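Tellurite resistance protein of COG3793 (Nostoc punctiforme, PDB 2OU3) is of uncertain function but belongs to the TerB tellurite resistance family, binds zinc, and holds an indole-3-carbaldehyde in a pocket lined with aromatic side chains. Local coordinates at residues A[12-15]-A[16-20]; A[28-31]-A[32-36]. All blocks are in the same frame, centred on the assembly; numbering follows the deposited sequence.

Interaction 1. Residues A[12-15]-A[16-20]; sequences WIIN and WFFGF. With I3A (1H-indole-3-carbaldehyde), chain E.
Trp-16, Phe-17 and Phe-18 donate their backbone N-H groups to the carbonyls of Trp-12, Ile-13 and Ile-14 in the last turns of helix 4-18, and Gly-19, with positive phi (82°), leaves the helix while its N still bonds to Asn-15 O. Trp-12 and Trp-16 project side by side: their rings are almost parallel but slid apart, and CB of Trp-16 makes a CH-pi contact over the six-membered ring of Trp-12, 4.1 Å from its centroid. Ile-13 runs alongside Phe-17, its CD1 lying 3.4 Å from Phe-17 CE2. Beyond the glycine the chain turns back on the helix, and CG2 of Ile-14 packs on Phe-20 CB at 3.5 Å. Asn-15, with CG anti to the backbone N (chi1 -179°), ties the same reversal: ND2 donates to Phe-20 O at 3.0 Å from well above the carbonyl plane. The indole turns its C2 edge toward one face of Phe-18, C2 standing 3.3 Å above the ring plane and over its centre, with the two planes steeply inclined. Phe-20 instead brings its CE2 edge onto the indole face, 3.4 Å from ligand C8. In the second subunit, Arg-147 bonds to the carbonyls of Asn-15 and Trp-16, and Trp-53 meets Trp-12 edge-to-face. This helix end thus joins an aromatic, arginine-bonded subunit interface to two phenylalanines whose contacts with the indole are apolar, consistent with dispersion.

Interaction 2. Residues A[28-31]-A[32-36]; sequences DSSI and YMKSV. With I3A (1H-indole-3-carbaldehyde), chain E.
Backbone hydrogen bonds of regular alpha-helical form link Asp-28 to Tyr-32, Ser-29 to Met-33, Ser-30 to Lys-34 and Ile-31 to Ser-35 within helix 26-41. Ser-35 adds a side-chain bond: its OG donates to Ile-31 O at 2.9 Å, so that this carbonyl accepts twice, with N and OG of Ser-35 arriving from opposite faces of its plane. A water connects the next pair, donating to Ser-30 OG at 2.7 Å and accepting from Lys-34 NZ at 2.8 Å. Ser-30 has OG anti to its own N (chi1 -180°), which turns the hydroxyl toward the extended lysine chain; the ammonium group also forms a salt bridge with Asp-70. Contacts with the indole ligand occupy another side of the helix. The hydroxyl of Ser-29 donates to the aldehyde O at 2.8 Å, while the Tyr-32 ring lies face-on against the indole, whose C2 sits 3.5 Å above the ring plane and over its centre. Val-36 CG2 covers the opposite face of that ring toward its rim. Tyr-32 OH is hydrogen-bonded to Asp-96 and Ser-100 of helix 94-106, which would limit rotation of the phenol. Farther out, Asp-28 brings CB near the six-membered ring of the ligand, and its OD2 pairs with Tyr-161 OH of the second subunit. The helix therefore supplies one hydrogen bond to the aldehyde and a nearly parallel aromatic face for the indole, consistent with recognition of a flat ring bearing a carbonyl.

Interactions 1 and 2 belong to consecutive helices, 4-18 and 26-41, and line the same indole pocket, Phe-20 and Tyr-32 lying on opposite faces of the ligand. They meet where Phe-18 CE1 packs 3.6 Å from Tyr-32 OH, although their centres are about 16 Å apart. Interaction 1, partly buried and farther from the centre of the chain, closes a helix and is largely aromatic, with most of its residues within reach of the second subunit. Interaction 2 is buried mid-helix, with polar serine and lysine links and packing against helices 65-73, 80-84 and 94-106 of its own chain. Asp-96 unites the two halves: it touches Phe-18 and Phe-20, bonds to Tyr-32 and hydrogen-bonds to the ligand.

Interaction 1. Residues A[12-15]-A[16-20]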
loop_
_atom_site.group_PDB
_atom_site.type_symbol
_atom_site.label_atom_id
_atom_site.label_comp_id
_atom_site.label_asym_id
_atom_site.label_seq_id
_atom_site.Cartn_x
_atom_site.Cartn_y
_atom_site.Cartn_z
ATOM N N TRP A 12 7.829 -5.871 2.792
ATOM C CA TRP A 12 7.614 -4.985 1.657
ATOM C C TRP A 12 6.549 -3.971 2.007
ATOM O O TRP A 12 6.750 -2.771 1.840
ATOM C CB TRP A 12 7.206 -5.765 0.389
ATOM C CG TRP A 12 7.115 -4.886 -0.844
ATOM C CD1 TRP A 12 8.067 -4.734 -1.777
ATOM C CD2 TRP A 12 6.036 -4.060 -1.245
ATOM N NE1 TRP A 12 7.669 -3.861 -2.738
ATOM C CE2 TRP A 12 6.430 -3.409 -2.434
ATOM C CE3 TRP A 12 4.783 -3.795 -0.725
ATOM C CZ2 TRP A 12 5.601 -2.535 -3.123
ATOM C CZ3 TRP A 12 3.964 -2.934 -1.398
ATOM C CH2 TRP A 12 4.390 -2.279 -2.563
ATOM N N ILE A 13 5.413 -4.441 2.521
ATOM C CA ILE A 13 4.300 -3.553 2.806
ATOM C C ILE A 13 4.586 -2.611 3.984
ATOM O O ILE A 13 4.171 -1.440 3.983
ATOM C CB ILE A 13 2.988 -4.381 3.012
ATOM C CG1 ILE A 13 1.754 -3.533 2.711
ATOM C CG2 ILE A 13 2.922 -5.012 4.408
ATOM C CD1 ILE A 13 1.870 -2.682 1.442
ATOM N N ILE A 14 5.286 -3.113 4.998
ATOM C CA ILE A 14 5.689 -2.264 6.122
ATOM C C ILE A 14 6.633 -1.187 5.623
ATOM O O ILE A 14 6.465 0.003 5.935
ATOM C CB ILE A 14 6.345 -3.089 7.233
ATOM C CG1 ILE A 14 5.282 -3.821 8.008
ATOM C CG2 ILE A 14 7.144 -2.174 8.149
ATOM C CD1 ILE A 14 4.358 -2.876 8.874
ATOM N N ASN A 15 7.589 -1.577 4.784
ATOM C CA ASN A 15 8.477 -0.564 4.183
ATOM C C ASN A 15 7.713 0.436 3.287
ATOM O O ASN A 15 7.990 1.648 3.289
ATOM C CB ASN A 15 9.630 -1.211 3.432
ATOM C CG ASN A 15 10.563 -0.196 2.838
ATOM O OD1 ASN A 15 10.421 0.189 1.666
ATOM N ND2 ASN A 15 11.484 0.299 3.650
ATOM N N TRP A 16 6.750 -0.078 2.523
ATOM C CA TRP A 16 5.992 0.742 1.628
ATOM C C TRP A 16 5.268 1.877 2.383
ATOM O O TRP A 16 5.360 3.050 2.001
ATOM C CB TRP A 16 4.991 -0.088 0.813
ATOM C CG TRP A 16 4.135 0.761 -0.067
ATOM C CD1 TRP A 16 2.833 1.177 0.191
ATOM C CD2 TRP A 16 4.508 1.389 -1.296
ATOM N NE1 TRP A 16 2.396 1.980 -0.828
ATOM C CE2 TRP A 16 3.399 2.134 -1.744
ATOM C CE3 TRP A 16 5.671 1.395 -2.069
ATOM C CZ2 TRP A 16 3.432 2.875 -2.923
ATOM C CZ3 TRP A 16 5.694 2.113 -3.235
ATOM C CH2 TRP A 16 4.575 2.822 -3.668
ATOM N N PHE A 17 4.540 1.535 3.436
ATOM C CA PHE A 17 3.715 2.537 4.104
ATOM C C PHE A 17 4.486 3.355 5.137
ATOM O O PHE A 17 4.139 4.510 5.394
ATOM C CB PHE A 17 2.537 1.863 4.798
ATOM C CG PHE A 17 1.436 1.478 3.856
ATOM C CD1 PHE A 17 0.726 2.449 3.174
ATOM C CD2 PHE A 17 1.095 0.150 3.663
ATOM C CE1 PHE A 17 -0.316 2.106 2.323
ATOM C CE2 PHE A 17 0.039 -0.199 2.795
ATOM C CZ PHE A 17 -0.646 0.779 2.132
ATOM N N PHE A 18 5.457 2.745 5.796
ATOM C CA PHE A 18 6.091 3.416 6.946
ATOM C C PHE A 18 7.581 3.710 6.794
ATOM O O PHE A 18 8.131 4.454 7.617
ATOM C CB PHE A 18 5.830 2.638 8.229
ATOM C CG PHE A 18 4.374 2.323 8.439
ATOM C CD1 PHE A 18 3.485 3.325 8.761
ATOM C CD2 PHE A 18 3.880 1.049 8.155
ATOM C CE1 PHE A 18 2.135 3.059 8.893
ATOM C CE2 PHE A 18 2.520 0.746 8.309
ATOM C CZ PHE A 18 1.647 1.758 8.643
ATOM N N GLY A 19 8.230 3.140 5.776
ATOM C CA GLY A 19 9.663 3.341 5.547
ATOM C C GLY A 19 10.580 2.458 6.375
ATOM O O GLY A 19 11.825 2.584 6.318
ATOM N N PHE A 20 9.986 1.556 7.160
ATOM C CA PHE A 20 10.705 0.764 8.133
ATOM C C PHE A 20 11.502 -0.320 7.436
ATOM O O PHE A 20 11.080 -0.836 6.430
ATOM C CB PHE A 20 9.708 0.088 9.094
ATOM C CG PHE A 20 8.928 1.043 9.992
ATOM C CD1 PHE A 20 9.282 2.379 10.154
ATOM C CD2 PHE A 20 7.817 0.562 10.703
ATOM C CE1 PHE A 20 8.545 3.239 10.995
ATOM C CE2 PHE A 20 7.105 1.400 11.559
ATOM C CZ PHE A 20 7.465 2.729 11.710
HETATM O O I3A E . 3.048 -1.784 13.212
HETATM C "C3'" I3A E . 2.823 -0.886 12.404
HETATM C C3 I3A E . 3.409 0.448 12.682
HETATM C C2 I3A E . 3.297 1.522 11.841
HETATM N N I3A E . 3.983 2.569 12.414
HETATM C C8 I3A E . 4.532 2.213 13.594
HETATM C C9 I3A E . 4.207 0.806 13.859
HETATM C C4 I3A E . 4.685 0.153 15.006
HETATM C C5 I3A E . 5.433 0.876 15.904
HETATM C C6 I3A E . 5.763 2.222 15.671
HETATM C C7 I3A E . 5.316 2.864 14.527
#

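Interaction 2. Residues A[28-31]-A[32-36]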
loop_
_atom_site.group_PDB
_atom_site.type_symbol
_atom_site.label_atom_id
_atom_site.label_comp_id
_atom_site.label_asym_id
_atom_site.label_seq_id
_atom_site.Cartn_x
_atom_site.Cartn_y
_atom_site.Cartn_z
ATOM N N ASP A 28 3.781 -4.269 19.081
ATOM C CA ASP A 28 3.872 -2.898 18.591
ATOM C C ASP A 28 2.794 -2.549 17.569
ATOM O O ASP A 28 2.235 -1.453 17.620
ATOM C CB ASP A 28 5.254 -2.577 18.019
ATOM C CG ASP A 28 6.269 -2.130 19.093
ATOM O OD1 ASP A 28 5.865 -1.886 20.265
ATOM O OD2 ASP A 28 7.476 -1.979 18.737
ATOM N N SER A 29 2.484 -3.471 16.652
ATOM C CA SER A 29 1.391 -3.231 15.714
ATOM C C SER A 29 0.098 -3.017 16.477
ATOM O O SER A 29 -0.683 -2.105 16.163
ATOM C CB SER A 29 1.237 -4.389 14.695
ATOM O OG SER A 29 2.345 -4.443 13.789
ATOM N N SER A 30 -0.124 -3.846 17.493
ATOM C CA SER A 30 -1.310 -3.744 18.344
ATOM C C SER A 30 -1.422 -2.391 19.064
ATOM O O SER A 30 -2.438 -1.706 18.967
ATOM C CB SER A 30 -1.288 -4.885 19.389
ATOM O OG SER A 30 -2.424 -4.841 20.241
ATOM N N ILE A 31 -0.355 -2.009 19.754
ATOM C CA ILE A 31 -0.301 -0.743 20.487
ATOM C C ILE A 31 -0.469 0.449 19.527
ATOM O O ILE A 31 -1.261 1.371 19.787
ATOM C CB ILE A 31 1.001 -0.635 21.328
ATOM C CG1 ILE A 31 1.021 -1.684 22.444
ATOM C CG2 ILE A 31 1.126 0.740 21.972
ATOM C CD1 ILE A 31 2.409 -1.933 23.028
ATOM N N TYR A 32 0.223 0.394 18.387
ATOM C CA TYR A 32 0.100 1.433 17.370
ATOM C C TYR A 32 -1.350 1.592 16.911
ATOM O O TYR A 32 -1.884 2.716 16.893
ATOM C CB TYR A 32 0.978 1.102 16.178
ATOM C CG TYR A 32 0.805 2.017 14.970
ATOM C CD1 TYR A 32 1.473 3.227 14.891
ATOM C CD2 TYR A 32 -0.023 1.656 13.908
ATOM C CE1 TYR A 32 1.320 4.063 13.793
ATOM C CE2 TYR A 32 -0.180 2.477 12.817
ATOM C CZ TYR A 32 0.500 3.664 12.740
ATOM O OH TYR A 32 0.340 4.456 11.624
HETATM N N MSE A 33 -2.005 0.484 16.576
HETATM C CA MSE A 33 -3.393 0.520 16.101
HETATM C C MSE A 33 -4.355 0.959 17.179
HETATM O O MSE A 33 -5.307 1.669 16.900
HETATM C CB MSE A 33 -3.851 -0.824 15.543
HETATM C CG MSE A 33 -3.349 -1.099 14.167
HETATM SE SE MSE A 33 -3.814 0.295 12.888
HETATM C CE MSE A 33 -5.550 0.606 13.415
ATOM N N LYS A 34 -4.117 0.535 18.429
ATOM C CA LYS A 34 -4.919 1.028 19.544
ATOM C C LYS A 34 -4.799 2.543 19.668
ATOM O O LYS A 34 -5.765 3.227 19.944
ATOM C CB LYS A 34 -4.546 0.339 20.875
ATOM C CG LYS A 34 -5.071 -1.111 20.928
ATOM C CD LYS A 34 -4.548 -1.947 22.079
ATOM C CE LYS A 34 -5.247 -3.321 22.111
ATOM N NZ LYS A 34 -4.830 -4.179 23.261
ATOM N N SER A 35 -3.597 3.067 19.450
ATOM C CA SER A 35 -3.377 4.506 19.501
ATOM C C SER A 35 -4.176 5.204 18.395
ATOM O O SER A 35 -4.808 6.243 18.594
ATOM C CB SER A 35 -1.894 4.794 19.317
ATOM O OG SER A 35 -1.177 4.185 20.347
ATOM N N VAL A 36 -4.124 4.611 17.214
ATOM C CA VAL A 36 -4.782 5.155 16.037
ATOM C C VAL A 36 -6.276 5.193 16.276
ATOM O O VAL A 36 -6.919 6.219 16.012
ATOM C CB VAL A 36 -4.455 4.319 14.772
ATOM C CG1 VAL A 36 -5.463 4.629 13.624
ATOM C CG2 VAL A 36 -2.997 4.556 14.319
HETATM O O I3A E . 3.048 -1.784 13.212
HETATM C "C3'" I3A E . 2.823 -0.886 12.404
HETATM C C3 I3A E . 3.409 0.448 12.682
HETATM C C2 I3A E . 3.297 1.522 11.841
HETATM N N I3A E . 3.983 2.569 12.414
HETATM C C8 I3A E . 4.532 2.213 13.594
HETATM C C9 I3A E . 4.207 0.806 13.859
HETATM C C4 I3A E . 4.685 0.153 15.006
HETATM C C5 I3A E . 5.433 0.876 15.904
HETATM C C6 I3A E . 5.763 2.222 15.671
HETATM C C7 I3A E . 5.316 2.864 14.527
HETATM O O HOH W 1 -2.031 -4.386 22.842
#